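Local coordinates for protein cell Inhibiting Factor (CifBp) (Burkholderia pseudomallei, PDB 3GQM) that deamidates a glutamine side chain of host NEDD8 to glutamate, shutting down cullin-RING ubiquitin ligases and so arresting the host cell cycle, at residues T60-A64 with N268-V272; T133-H138 with R254-H258; V152-L157 with L212-F217; H159-D164 with A175-D181; E208-L212 with L228-L233. One frame throughout, in Å; residues are numbered along the deposited sequence.

Contact 1 of 5, residues T60-A64 with N268-V272; sequences TLLIA and NAQYV
Ile63 carries most of this contact, a small apolar junction between the 3-10 turn at residues 62-64 and one face of the helical segment 268-272. Followed outward, its CB stands 4.1 Å from both CD2 and CE2 of Tyr271, the side chain coming at the ring obliquely. CG2 reaches further in, to 3.8 Å from Tyr271 CD2, and also comes 4.4 Å from CG2 of Val272. The other branch takes the position between backbone N and carbonyl carbon (chi1 55°), which leaves CG2 to the tyrosine while CD1, at the end of the chain, comes within 4.2 Å of Asn268 OD1. The amide is held by others: ND2 donates to the backbone carbonyls of Leu114 and Glu117, and OD1 is bonded to Gln264 NE2, so Ile63 meets it by packing alone. The phenol lies alongside the turn, with Tyr271 OH 3.6 Å from the carbonyl O of Ile63, a proximity and no more.

Deeper in, Leu62 crosses Val272 at about a right angle, CD2 meeting CG2 at 3.6 Å. Tyr271 is exposed whereas Leu62 and Val272 are buried, so the contact grades from surface to core. No hydrogen bond joins the two segments directly, although Leu62 N is bonded to Glu117 OE1. Leu62 also packs on Leu114 of helix 104-116 and on Val52 and Met53 of helix 47-53; Val272 touches Leu114 and Val52 too, so the loop and helix 262-273 meet where these two helices converge.

Contact 2 of 5, residues T133-H138 with R254-H258; sequences TSFAEH and RFASH
Phe255 pushes its ring from the strand against the start of the helix that begins at Phe135, and the contact is tightest there. At the ring edge lie the carbonyl O of Thr133, the residue leading into the helix, 3.4 Å from CE1, and CB of His138, in the plane of the phenyl and 3.9 Å from CE2. CA of Phe135 approaches CZ obliquely, at 3.8 Å. The phenyl edge is also turned toward the face of the His138 imidazole in an offset edge-to-face pair, with planes 65° apart.

The other half is more open and polar. His138 has CG anti to its backbone N (chi1 -175°), which carries the imidazole across to the strand, where NE2 and Ser257 OG form a short hydrogen bond of 2.6 Å in the plane of the ring; both residues are partly exposed, whereas Phe255 is buried. On the helix side, Ser134 is the N-cap, its OG accepting from Glu137 N at 2.9 Å.

Phe255 and Ser257 also lean on Val150 of strand 147-154, and Phe135 packs on Leu206 and Leu209 of helix 206-212, so helix 135-139 packs against both strand 253-260 and helix 206-212.

Contact 3 of 5, residues V152-L157 with L212-F217; sequences VNDGRL and LLSKDF
Asp154 OD1 accepts three hydrogen bonds from its own side of the contact: from Arg156 N, from Leu157 N at 3.0 Å, and from Arg156 NE at 2.9 Å. The first makes an Asx turn, the second an Asx motif, and together they fold the chain as it leaves the strand. NE and NH2 of Arg156 grip the carboxylate side-on, one nitrogen to each oxygen, with NH2 2.8 Å from Asp154 OD2.

The guanidinium so anchored reaches across to the end of helix 206-212. NH2 donates again, to Leu212 O at 2.8 Å with an angle of 158°, while NH1 makes only a weak, bent bond to Ser214 O. Bends at chi2 (100°) and chi3 bring the planar head round to these carbonyls, both of which lie near its plane. CD2 of Phe217 lies over one face of the guanidinium, offset from its centre and 4.1 Å from Arg156 CZ, the two planes inclined by 42°.

Apolar contacts lie alongside the polar centre. Leu212 CD1 sits over the middle of the Phe217 ring, Leu157 CD1 is 4.2 Å from Phe217 CE2, and Val152 CG1 meets Leu213 CD1 at 4.3 Å.

The buried ion pair would probably favour the charged form of both partners, and it orients the guanidinium, whose bonds to carbonyls at and just past the helix end join that end to the strand.

Contact 4 of 5, residues H159-D164 with A175-D181; sequences HKFLID and AYIIQSD
His159 and Gln179, two residues inferred to be of the active site, are joined by a side-chain hydrogen bond: NE2 donates to Gln179 OE1 at 2.7 Å, in the carbonyl plane of the amide, whose plane is turned 45° from that of the ring. Gln179 CG lies between backbone N and carbonyl carbon (chi1 71°) and the chain beyond is extended, which brings the amide to the imidazole edge. Gln179 NE2 is held in turn by Leu233 O. Also at the ring edge is Ser180 O, 3.1 Å from His159 CE1, while Asp181 OD2 stands over one face of the imidazole, its OD1 being bonded to Gly183 N.

Backbone bonds pair the strands. Leu162 with Ile178 and Asp164 with Tyr176 are antiparallel hydrogen-bonded pairs, the shortest bond being Asp164 N to Tyr176 O at 2.8 Å; Ile163 with Ile177 is the non-hydrogen-bonded pair between them. Past the regular pairing a water lies between Lys160 O and Ser180 N, accepting from the latter at 2.9 Å.

Apolar contacts divide by face. Leu162 CB meets Ile178 CB at 4.1 Å on the side facing Ile111 of helix 104-116. On the other, Ile177 CD1 touches both Ile163 CG1 and Phe161 CE1.

This beta hairpin supplies the histidine and glutamine, and Cys104 at the start of helix 104-116 the third member, of the inferred Cys-His-Gln triad, consistent with membership of the papain-like CA peptidase clan.

Contact 5 of 5, residues E208-L212 with L228-L233; sequences ELNQL and LLASIL
Helices 206-212 and 222-233 are two consecutive helices joined by a loop, packed obliquely at their ends. Their segment axes come within 10.2 Å and run at 126° to each other, closer to antiparallel than to parallel. Backbones are nearest where Leu212 faces Leu228, with CA atoms 6.5 Å apart, and separate a little towards Leu209 and Ile232.

Between them lies an aliphatic layer in which Ile232, Leu228 and Leu212 take the largest part. The CG1 branch of Ile232 is extended (chi2 179°), so that CD1 probes between successive turns of the other helix: it lies 3.6 Å from Glu208 O and equally close to Leu212 CD2. The CG2 branch turns instead to Leu209, meeting CD2 at 3.8 Å. Leu228 straddles the turn on the neighbouring side, one methyl to each end: CD1 rests on CB of Gln211, and CD2 reaches 3.7 Å from CB of Glu208. Leu212 adds its two methyls on the inner side, CD1 towards Leu229 CD2 at 4.0 Å and CD2 towards CD1 of Leu233, crossing both of these leucines at about a right angle.

The layer continues into the rest of the fold, for Ile232 and Leu233 both touch Ile177 of strand 176-178, and Leu233 also packs on Leu157 and Leu187.

On the partly exposed side a single polar link crosses the interface: Ser231 OG donates to Glu208 OE2 at 2.8 Å, meeting the oxygen on its syn side, 16° out of the carboxylate plane.

How the contacts relate
Contacts 2 to 5 make one continuous body around the sheet, whereas contact 1 stands apart, its centre about 20 Å from that of contact 4 and about 31 Å from those of contacts 3 and 5. Contact 4 holds two of the inferred active-site residues. Contact 3 continues it across the sheet, Asp154 N lying 2.7 Å from His159 O, and contact 5 backs it through Gln179 NE2 and Leu233 O, 2.8 Å apart. Contacts 3 and 5 share Leu212, their centres about 10 Å apart. Contact 2 joins contact 5 through Ala136 N and Asn210 OD1, and meets contact 3 where Phe135 packs on Leu213.

Contact 1 of 5, residues T60-A64 with N268-V272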
# COMPACT_ATOMS: atom_id res chain seq x y z
N THR A 60 -5.70 -5.25 -15.90
CA THR A 60 -5.40 -6.68 -16.01
C THR A 60 -5.10 -7.31 -14.62
O THR A 60 -4.63 -6.62 -13.71
CB THR A 60 -4.15 -6.84 -16.86
OG1 THR A 60 -4.54 -6.85 -18.24
CG2 THR A 60 -3.37 -8.16 -16.58
N LEU A 61 -5.37 -8.61 -14.47
CA LEU A 61 -5.18 -9.31 -13.19
C LEU A 61 -3.73 -9.23 -12.86
O LEU A 61 -2.89 -9.49 -13.75
CB LEU A 61 -5.53 -10.80 -13.29
CG LEU A 61 -6.99 -11.25 -13.11
CD1 LEU A 61 -7.03 -12.74 -13.31
CD2 LEU A 61 -7.59 -10.86 -11.71
N LEU A 62 -3.42 -8.90 -11.60
CA LEU A 62 -2.03 -8.94 -11.18
C LEU A 62 -1.34 -10.24 -11.58
O LEU A 62 -0.23 -10.22 -12.13
CB LEU A 62 -1.85 -8.66 -9.67
CG LEU A 62 -0.40 -8.44 -9.15
CD1 LEU A 62 -0.43 -7.44 -7.92
CD2 LEU A 62 0.36 -9.72 -8.77
N ILE A 63 -2.00 -11.38 -11.32
CA ILE A 63 -1.31 -12.67 -11.49
C ILE A 63 -1.26 -13.05 -12.96
O ILE A 63 -0.59 -13.98 -13.30
CB ILE A 63 -1.96 -13.83 -10.67
CG1 ILE A 63 -3.45 -13.94 -11.04
CG2 ILE A 63 -1.69 -13.64 -9.14
CD1 ILE A 63 -4.12 -15.20 -10.57
N ALA A 64 -1.99 -12.35 -13.82
CA ALA A 64 -1.85 -12.60 -15.25
C ALA A 64 -0.64 -11.93 -15.86
O ALA A 64 -0.40 -12.10 -17.07
CB ALA A 64 -3.12 -12.20 -16.01
N ASN A 268 -2.83 -15.83 -4.08
CA ASN A 268 -2.16 -14.87 -4.99
C ASN A 268 -0.75 -14.60 -4.57
O ASN A 268 0.18 -14.56 -5.42
CB ASN A 268 -2.93 -13.54 -5.09
CG ASN A 268 -4.31 -13.71 -5.69
OD1 ASN A 268 -4.54 -14.67 -6.45
ND2 ASN A 268 -5.24 -12.77 -5.37
N ALA A 269 -0.53 -14.43 -3.26
CA ALA A 269 0.83 -14.08 -2.83
C ALA A 269 1.81 -15.24 -3.02
O ALA A 269 3.01 -15.02 -3.29
CB ALA A 269 0.88 -13.57 -1.40
N GLN A 270 1.30 -16.47 -2.85
CA GLN A 270 2.15 -17.68 -2.98
C GLN A 270 2.60 -17.79 -4.43
O GLN A 270 3.77 -18.01 -4.70
CB GLN A 270 1.41 -18.97 -2.55
N TYR A 271 1.65 -17.62 -5.33
CA TYR A 271 1.95 -17.62 -6.73
C TYR A 271 3.08 -16.62 -7.05
O TYR A 271 4.12 -16.99 -7.62
CB TYR A 271 0.69 -17.32 -7.55
CG TYR A 271 1.02 -17.09 -9.01
CD1 TYR A 271 1.05 -18.16 -9.91
CD2 TYR A 271 1.38 -15.82 -9.46
CE1 TYR A 271 1.40 -17.95 -11.23
CE2 TYR A 271 1.72 -15.60 -10.77
CZ TYR A 271 1.73 -16.67 -11.65
OH TYR A 271 2.07 -16.43 -12.95
N VAL A 272 2.90 -15.36 -6.62
CA VAL A 272 3.87 -14.32 -6.91
C VAL A 272 5.20 -14.64 -6.29
O VAL A 272 6.26 -14.50 -6.94
CB VAL A 272 3.37 -12.89 -6.46
CG1 VAL A 272 4.51 -11.85 -6.64
CG2 VAL A 272 2.12 -12.47 -7.26

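Contact 2 of 5, residues T133-H138 with R254-H258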
# COMPACT_ATOMS: atom_id res chain seq x y z
N THR A 133 -17.34 10.82 4.23
CA THR A 133 -17.73 9.83 5.20
C THR A 133 -16.60 9.80 6.20
O THR A 133 -15.41 9.86 5.83
CB THR A 133 -17.93 8.44 4.55
OG1 THR A 133 -18.68 8.59 3.33
CG2 THR A 133 -18.70 7.50 5.47
N SER A 134 -16.97 9.74 7.49
CA SER A 134 -15.97 9.45 8.50
C SER A 134 -15.59 7.96 8.37
O SER A 134 -16.41 7.10 7.96
CB SER A 134 -16.52 9.78 9.89
OG SER A 134 -17.01 8.61 10.53
N PHE A 135 -14.34 7.65 8.72
CA PHE A 135 -13.87 6.30 8.73
C PHE A 135 -14.69 5.43 9.72
O PHE A 135 -15.04 4.28 9.39
CB PHE A 135 -12.37 6.29 9.04
CG PHE A 135 -11.75 4.93 9.03
CD1 PHE A 135 -11.59 4.22 7.85
CD2 PHE A 135 -11.30 4.35 10.19
CE1 PHE A 135 -11.00 2.97 7.84
CE2 PHE A 135 -10.72 3.09 10.17
CZ PHE A 135 -10.58 2.41 8.99
N ALA A 136 -14.99 5.96 10.91
CA ALA A 136 -15.78 5.21 11.89
C ALA A 136 -17.15 4.85 11.34
O ALA A 136 -17.61 3.74 11.52
CB ALA A 136 -15.92 5.94 13.21
N GLU A 137 -17.76 5.80 10.63
CA GLU A 137 -19.09 5.62 10.09
C GLU A 137 -19.02 4.45 9.14
O GLU A 137 -19.81 3.49 9.26
CB GLU A 137 -19.55 6.87 9.31
CG GLU A 137 -21.00 6.81 8.91
CD GLU A 137 -21.50 8.04 8.13
OE1 GLU A 137 -20.71 8.98 7.86
OE2 GLU A 137 -22.71 8.05 7.79
N HIS A 138 -18.05 4.52 8.23
CA HIS A 138 -17.90 3.49 7.22
C HIS A 138 -17.61 2.09 7.78
O HIS A 138 -18.30 1.13 7.43
CB HIS A 138 -16.87 3.88 6.17
CG HIS A 138 -16.77 2.89 5.05
ND1 HIS A 138 -17.75 2.77 4.09
CD2 HIS A 138 -15.86 1.93 4.79
CE1 HIS A 138 -17.43 1.79 3.26
NE2 HIS A 138 -16.28 1.27 3.66
N ARG A 254 -9.86 10.93 0.68
CA ARG A 254 -10.80 9.98 0.07
C ARG A 254 -10.39 8.54 0.43
O ARG A 254 -9.20 8.26 0.57
CB ARG A 254 -10.81 10.08 -1.46
CG ARG A 254 -11.37 11.39 -2.03
CD ARG A 254 -10.73 11.70 -3.39
N PHE A 255 -11.36 7.63 0.50
CA PHE A 255 -11.01 6.23 0.74
C PHE A 255 -12.05 5.28 0.19
O PHE A 255 -13.20 5.66 0.01
CB PHE A 255 -10.73 5.96 2.22
CG PHE A 255 -11.90 6.24 3.15
CD1 PHE A 255 -11.99 7.46 3.83
CD2 PHE A 255 -12.88 5.28 3.35
CE1 PHE A 255 -13.06 7.71 4.73
CE2 PHE A 255 -13.96 5.50 4.23
CZ PHE A 255 -14.07 6.71 4.92
N ALA A 256 -11.63 4.05 -0.10
CA ALA A 256 -12.50 3.06 -0.69
C ALA A 256 -12.24 1.75 0.01
O ALA A 256 -11.11 1.47 0.36
CB ALA A 256 -12.17 2.92 -2.19
N SER A 257 -13.26 0.93 0.23
CA SER A 257 -13.03 -0.37 0.88
C SER A 257 -13.49 -1.47 -0.05
O SER A 257 -14.24 -1.21 -0.97
CB SER A 257 -13.72 -0.49 2.25
OG SER A 257 -15.12 -0.49 2.08
N HIS A 258 -13.02 -2.68 0.17
CA HIS A 258 -13.34 -3.78 -0.73
C HIS A 258 -13.11 -5.06 0.04
O HIS A 258 -12.03 -5.28 0.61
CB HIS A 258 -12.37 -3.76 -1.91
CG HIS A 258 -12.79 -4.59 -3.06
ND1 HIS A 258 -12.92 -5.96 -2.98
CD2 HIS A 258 -13.11 -4.26 -4.34
CE1 HIS A 258 -13.31 -6.44 -4.16
NE2 HIS A 258 -13.44 -5.43 -4.99

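Contact 3 of 5, residues V152-L157 with L212-F217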
# COMPACT_ATOMS: atom_id res chain seq x y z
N VAL A 152 -6.48 4.24 0.90
CA VAL A 152 -6.63 5.62 1.32
C VAL A 152 -5.79 6.50 0.46
O VAL A 152 -4.57 6.30 0.29
CB VAL A 152 -6.24 5.81 2.84
CG1 VAL A 152 -6.43 7.28 3.31
CG2 VAL A 152 -7.05 4.89 3.68
N ASN A 153 -6.47 7.52 -0.05
CA ASN A 153 -5.83 8.57 -0.77
C ASN A 153 -5.89 9.88 0.05
O ASN A 153 -6.88 10.61 0.05
CB ASN A 153 -6.46 8.69 -2.18
CG ASN A 153 -5.68 9.63 -3.08
OD1 ASN A 153 -5.02 10.54 -2.60
ND2 ASN A 153 -5.77 9.43 -4.37
N ASP A 154 -4.81 10.14 0.78
CA ASP A 154 -4.75 11.24 1.73
C ASP A 154 -4.08 12.48 1.19
O ASP A 154 -2.84 12.57 1.22
CB ASP A 154 -4.02 10.78 3.01
CG ASP A 154 -4.26 11.73 4.19
OD1 ASP A 154 -4.13 12.99 3.99
OD2 ASP A 154 -4.62 11.22 5.29
N GLY A 155 -4.89 13.46 0.70
CA GLY A 155 -4.39 14.78 0.21
C GLY A 155 -3.68 15.71 1.22
O GLY A 155 -2.91 16.61 0.85
N ARG A 156 -3.89 15.48 2.52
CA ARG A 156 -3.31 16.37 3.52
C ARG A 156 -1.87 15.97 3.59
O ARG A 156 -0.93 16.78 3.58
CB ARG A 156 -4.02 16.17 4.89
CG ARG A 156 -5.43 16.78 4.95
CD ARG A 156 -6.56 15.77 4.77
NE ARG A 156 -6.18 14.49 5.38
CZ ARG A 156 -6.70 13.97 6.48
NH1 ARG A 156 -7.70 14.56 7.10
NH2 ARG A 156 -6.23 12.80 6.92
N LEU A 157 -1.70 14.66 3.59
CA LEU A 157 -0.39 14.03 3.66
C LEU A 157 0.24 13.93 2.29
O LEU A 157 1.45 13.86 2.17
CB LEU A 157 -0.56 12.62 4.27
CG LEU A 157 -0.67 12.44 5.80
CD1 LEU A 157 -1.68 13.35 6.49
CD2 LEU A 157 -1.03 11.02 6.17
N LEU A 212 -7.30 10.56 12.65
CA LEU A 212 -6.42 10.87 11.53
C LEU A 212 -7.23 11.17 10.29
O LEU A 212 -6.93 12.11 9.56
CB LEU A 212 -5.42 9.72 11.24
CG LEU A 212 -4.65 9.80 9.92
CD1 LEU A 212 -4.00 11.21 9.69
CD2 LEU A 212 -3.54 8.69 9.80
N LEU A 213 -8.22 10.36 10.03
CA LEU A 213 -8.91 10.38 8.77
C LEU A 213 -10.05 11.40 8.79
O LEU A 213 -10.81 11.47 7.88
CB LEU A 213 -9.39 8.95 8.39
CG LEU A 213 -8.54 8.02 7.44
CD1 LEU A 213 -7.10 8.27 7.47
CD2 LEU A 213 -8.79 6.49 7.59
N SER A 214 -10.16 12.24 9.79
CA SER A 214 -11.34 13.10 9.79
C SER A 214 -11.02 14.42 9.13
O SER A 214 -9.84 14.79 8.96
CB SER A 214 -11.84 13.35 11.21
OG SER A 214 -10.81 13.93 11.97
N LYS A 215 -12.07 15.14 8.77
CA LYS A 215 -11.88 16.51 8.30
C LYS A 215 -11.17 17.34 9.36
O LYS A 215 -10.29 18.12 9.05
CB LYS A 215 -13.24 17.13 7.98
CG LYS A 215 -13.69 16.80 6.61
N ASP A 216 -11.56 17.20 10.61
CA ASP A 216 -11.00 18.04 11.65
C ASP A 216 -9.49 17.88 11.86
O ASP A 216 -8.85 18.75 12.47
CB ASP A 216 -11.75 17.82 12.94
CG ASP A 216 -13.06 18.61 12.97
OD1 ASP A 216 -13.24 19.54 12.12
OD2 ASP A 216 -13.90 18.27 13.84
N PHE A 217 -8.91 16.83 11.28
CA PHE A 217 -7.50 16.57 11.45
C PHE A 217 -6.65 17.79 11.11
O PHE A 217 -5.67 18.06 11.77
CB PHE A 217 -7.03 15.35 10.63
CG PHE A 217 -5.56 15.14 10.69
CD1 PHE A 217 -4.97 14.56 11.82
CD2 PHE A 217 -4.74 15.59 9.65
CE1 PHE A 217 -3.59 14.41 11.90
CE2 PHE A 217 -3.35 15.43 9.72
CZ PHE A 217 -2.78 14.84 10.83

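Contact 4 of 5, residues H159-D164 with A175-D181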
# COMPACT_ATOMS: atom_id res chain seq x y z
N HIS A 159 -0.44 11.23 0.41
CA HIS A 159 -0.00 9.84 0.65
C HIS A 159 -1.13 8.89 0.37
O HIS A 159 -2.28 9.21 0.58
CB HIS A 159 0.51 9.70 2.10
CG HIS A 159 1.14 8.38 2.45
ND1 HIS A 159 2.03 7.71 1.63
CD2 HIS A 159 1.09 7.67 3.61
CE1 HIS A 159 2.46 6.62 2.24
NE2 HIS A 159 1.89 6.56 3.44
N LYS A 160 -0.77 7.73 -0.13
CA LYS A 160 -1.67 6.63 -0.42
C LYS A 160 -1.17 5.43 0.40
O LYS A 160 0.05 5.17 0.44
CB LYS A 160 -1.60 6.31 -1.92
CG LYS A 160 -2.89 5.77 -2.46
CD LYS A 160 -2.96 5.87 -4.00
CE LYS A 160 -4.27 5.27 -4.50
NZ LYS A 160 -4.38 5.34 -6.01
N PHE A 161 -2.08 4.71 1.05
CA PHE A 161 -1.70 3.59 1.89
C PHE A 161 -2.94 2.70 2.10
O PHE A 161 -4.05 3.06 1.77
CB PHE A 161 -1.07 4.07 3.24
CG PHE A 161 -2.03 4.82 4.15
CD1 PHE A 161 -2.73 4.16 5.14
CD2 PHE A 161 -2.18 6.21 4.04
CE1 PHE A 161 -3.63 4.85 6.01
CE2 PHE A 161 -3.04 6.92 4.89
CZ PHE A 161 -3.78 6.23 5.89
N LEU A 162 -2.73 1.53 2.66
CA LEU A 162 -3.83 0.60 2.89
C LEU A 162 -4.05 0.38 4.39
O LEU A 162 -3.11 0.39 5.16
CB LEU A 162 -3.47 -0.74 2.24
CG LEU A 162 -3.13 -0.80 0.75
CD1 LEU A 162 -2.86 -2.29 0.33
CD2 LEU A 162 -4.31 -0.29 -0.06
N ILE A 163 -5.32 0.20 4.75
CA ILE A 163 -5.72 -0.31 6.04
C ILE A 163 -6.31 -1.70 5.82
O ILE A 163 -7.30 -1.83 5.12
CB ILE A 163 -6.80 0.59 6.68
CG1 ILE A 163 -6.22 2.00 6.88
CG2 ILE A 163 -7.18 -0.01 8.02
CD1 ILE A 163 -7.25 3.12 6.97
N ASP A 164 -5.69 -2.73 6.41
CA ASP A 164 -6.18 -4.09 6.33
C ASP A 164 -7.11 -4.38 7.55
O ASP A 164 -6.72 -4.16 8.70
CB ASP A 164 -4.98 -5.01 6.34
CG ASP A 164 -5.34 -6.46 5.99
OD1 ASP A 164 -6.51 -6.78 5.78
OD2 ASP A 164 -4.43 -7.28 5.96
N ALA A 175 -7.06 -3.54 12.87
CA ALA A 175 -6.60 -2.84 11.68
C ALA A 175 -5.10 -2.90 11.65
O ALA A 175 -4.46 -2.73 12.68
CB ALA A 175 -7.05 -1.37 11.74
N TYR A 176 -4.54 -3.10 10.46
CA TYR A 176 -3.11 -3.04 10.23
C TYR A 176 -2.84 -2.08 9.06
O TYR A 176 -3.71 -1.91 8.18
CB TYR A 176 -2.63 -4.43 9.83
CG TYR A 176 -2.96 -5.47 10.88
CD1 TYR A 176 -2.11 -5.65 11.99
CD2 TYR A 176 -4.10 -6.24 10.78
CE1 TYR A 176 -2.39 -6.61 12.95
CE2 TYR A 176 -4.40 -7.19 11.76
CZ TYR A 176 -3.53 -7.38 12.83
OH TYR A 176 -3.83 -8.30 13.80
N ILE A 177 -1.66 -1.46 9.06
CA ILE A 177 -1.24 -0.57 7.98
C ILE A 177 -0.32 -1.29 7.01
O ILE A 177 0.60 -2.00 7.42
CB ILE A 177 -0.51 0.73 8.52
CG1 ILE A 177 -1.41 1.45 9.56
CG2 ILE A 177 -0.00 1.70 7.30
CD1 ILE A 177 -2.66 2.05 8.89
N ILE A 178 -0.55 -1.08 5.72
CA ILE A 178 0.43 -1.45 4.70
C ILE A 178 0.74 -0.18 3.87
O ILE A 178 -0.17 0.48 3.41
CB ILE A 178 -0.12 -2.57 3.80
CG1 ILE A 178 -0.62 -3.74 4.66
CG2 ILE A 178 0.94 -3.07 2.76
CD1 ILE A 178 -1.20 -4.94 3.86
N GLN A 179 2.02 0.17 3.73
CA GLN A 179 2.39 1.38 2.97
C GLN A 179 3.83 1.30 2.54
O GLN A 179 4.61 0.47 3.08
CB GLN A 179 2.23 2.62 3.87
CG GLN A 179 3.36 2.65 4.97
CD GLN A 179 3.33 3.94 5.82
OE1 GLN A 179 2.92 5.02 5.34
NE2 GLN A 179 3.77 3.83 7.09
N SER A 180 4.22 2.16 1.60
CA SER A 180 5.63 2.52 1.44
C SER A 180 5.58 4.05 1.35
O SER A 180 4.51 4.57 1.13
CB SER A 180 6.18 1.96 0.13
OG SER A 180 5.45 2.50 -0.96
N ASP A 181 6.73 4.73 1.46
CA ASP A 181 6.80 6.22 1.35
C ASP A 181 8.24 6.59 0.94
O ASP A 181 9.19 6.18 1.58
CB ASP A 181 6.46 6.83 2.74
CG ASP A 181 6.05 8.33 2.71
OD1 ASP A 181 6.60 9.16 1.95
OD2 ASP A 181 5.17 8.67 3.55
O HOH W 1 1.67 2.92 0.34

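Contact 5 of 5, residues E208-L212 with L228-L233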
# COMPACT_ATOMS: atom_id res chain seq x y z
N GLU A 208 -7.63 6.04 16.79
CA GLU A 208 -6.70 6.98 16.21
C GLU A 208 -6.90 7.13 14.71
O GLU A 208 -6.80 8.25 14.19
CB GLU A 208 -5.27 6.56 16.52
CG GLU A 208 -4.96 6.51 18.00
CD GLU A 208 -3.48 6.38 18.24
OE1 GLU A 208 -2.90 7.26 18.90
OE2 GLU A 208 -2.86 5.45 17.72
N LEU A 209 -7.15 6.02 14.01
CA LEU A 209 -7.41 6.07 12.56
C LEU A 209 -8.61 6.98 12.26
O LEU A 209 -8.57 7.77 11.31
CB LEU A 209 -7.66 4.67 11.95
CG LEU A 209 -6.41 3.85 11.62
CD1 LEU A 209 -6.80 2.41 11.24
CD2 LEU A 209 -5.63 4.53 10.49
N ASN A 210 -9.66 6.85 13.06
CA ASN A 210 -10.82 7.70 12.86
C ASN A 210 -10.49 9.19 12.99
O ASN A 210 -10.96 10.01 12.19
CB ASN A 210 -11.96 7.36 13.80
CG ASN A 210 -13.20 8.11 13.42
OD1 ASN A 210 -13.65 8.04 12.25
ND2 ASN A 210 -13.74 8.91 14.35
N GLN A 211 -9.64 9.53 13.96
CA GLN A 211 -9.17 10.91 14.16
C GLN A 211 -8.27 11.39 13.04
O GLN A 211 -8.45 12.53 12.53
CB GLN A 211 -8.41 11.04 15.50
CG GLN A 211 -9.32 11.07 16.71
CD GLN A 211 -8.61 10.65 18.01
OE1 GLN A 211 -9.07 9.76 18.72
NE2 GLN A 211 -7.49 11.30 18.33
N LEU A 212 -7.30 10.56 12.65
CA LEU A 212 -6.42 10.87 11.53
C LEU A 212 -7.23 11.17 10.29
O LEU A 212 -6.93 12.11 9.56
CB LEU A 212 -5.42 9.72 11.24
CG LEU A 212 -4.65 9.80 9.92
CD1 LEU A 212 -4.00 11.21 9.69
CD2 LEU A 212 -3.54 8.69 9.80
N LEU A 228 -0.45 11.43 16.27
CA LEU A 228 -1.31 10.54 15.50
C LEU A 228 -0.52 9.96 14.32
O LEU A 228 -0.53 8.74 14.09
CB LEU A 228 -2.55 11.26 14.97
CG LEU A 228 -3.71 11.47 15.92
CD1 LEU A 228 -4.82 12.21 15.15
CD2 LEU A 228 -4.23 10.13 16.45
N LEU A 229 0.19 10.84 13.61
CA LEU A 229 0.97 10.45 12.46
C LEU A 229 2.08 9.45 12.79
O LEU A 229 2.22 8.40 12.10
CB LEU A 229 1.55 11.67 11.73
CG LEU A 229 0.50 12.54 11.00
CD1 LEU A 229 1.10 13.88 10.68
CD2 LEU A 229 -0.09 11.87 9.72
N ALA A 230 2.86 9.78 13.83
CA ALA A 230 3.95 8.91 14.26
C ALA A 230 3.40 7.58 14.72
O ALA A 230 4.03 6.56 14.51
CB ALA A 230 4.72 9.53 15.40
N SER A 231 2.26 7.60 15.39
CA SER A 231 1.73 6.37 15.97
C SER A 231 1.17 5.39 14.93
O SER A 231 1.37 4.19 15.02
CB SER A 231 0.69 6.73 17.04
OG SER A 231 -0.10 5.62 17.31
N ILE A 232 0.53 5.93 13.90
CA ILE A 232 -0.10 5.15 12.90
C ILE A 232 0.88 4.82 11.75
O ILE A 232 0.84 3.74 11.21
CB ILE A 232 -1.33 5.93 12.34
CG1 ILE A 232 -2.36 6.18 13.46
CG2 ILE A 232 -2.00 5.16 11.21
CD1 ILE A 232 -3.65 7.01 12.97
N LEU A 233 1.73 5.77 11.36
CA LEU A 233 2.43 5.69 10.07
C LEU A 233 3.95 5.72 10.18
O LEU A 233 4.63 5.57 9.17
CB LEU A 233 1.92 6.80 9.09
CG LEU A 233 0.41 6.71 8.72
CD1 LEU A 233 -0.03 7.88 7.87
CD2 LEU A 233 0.02 5.36 8.04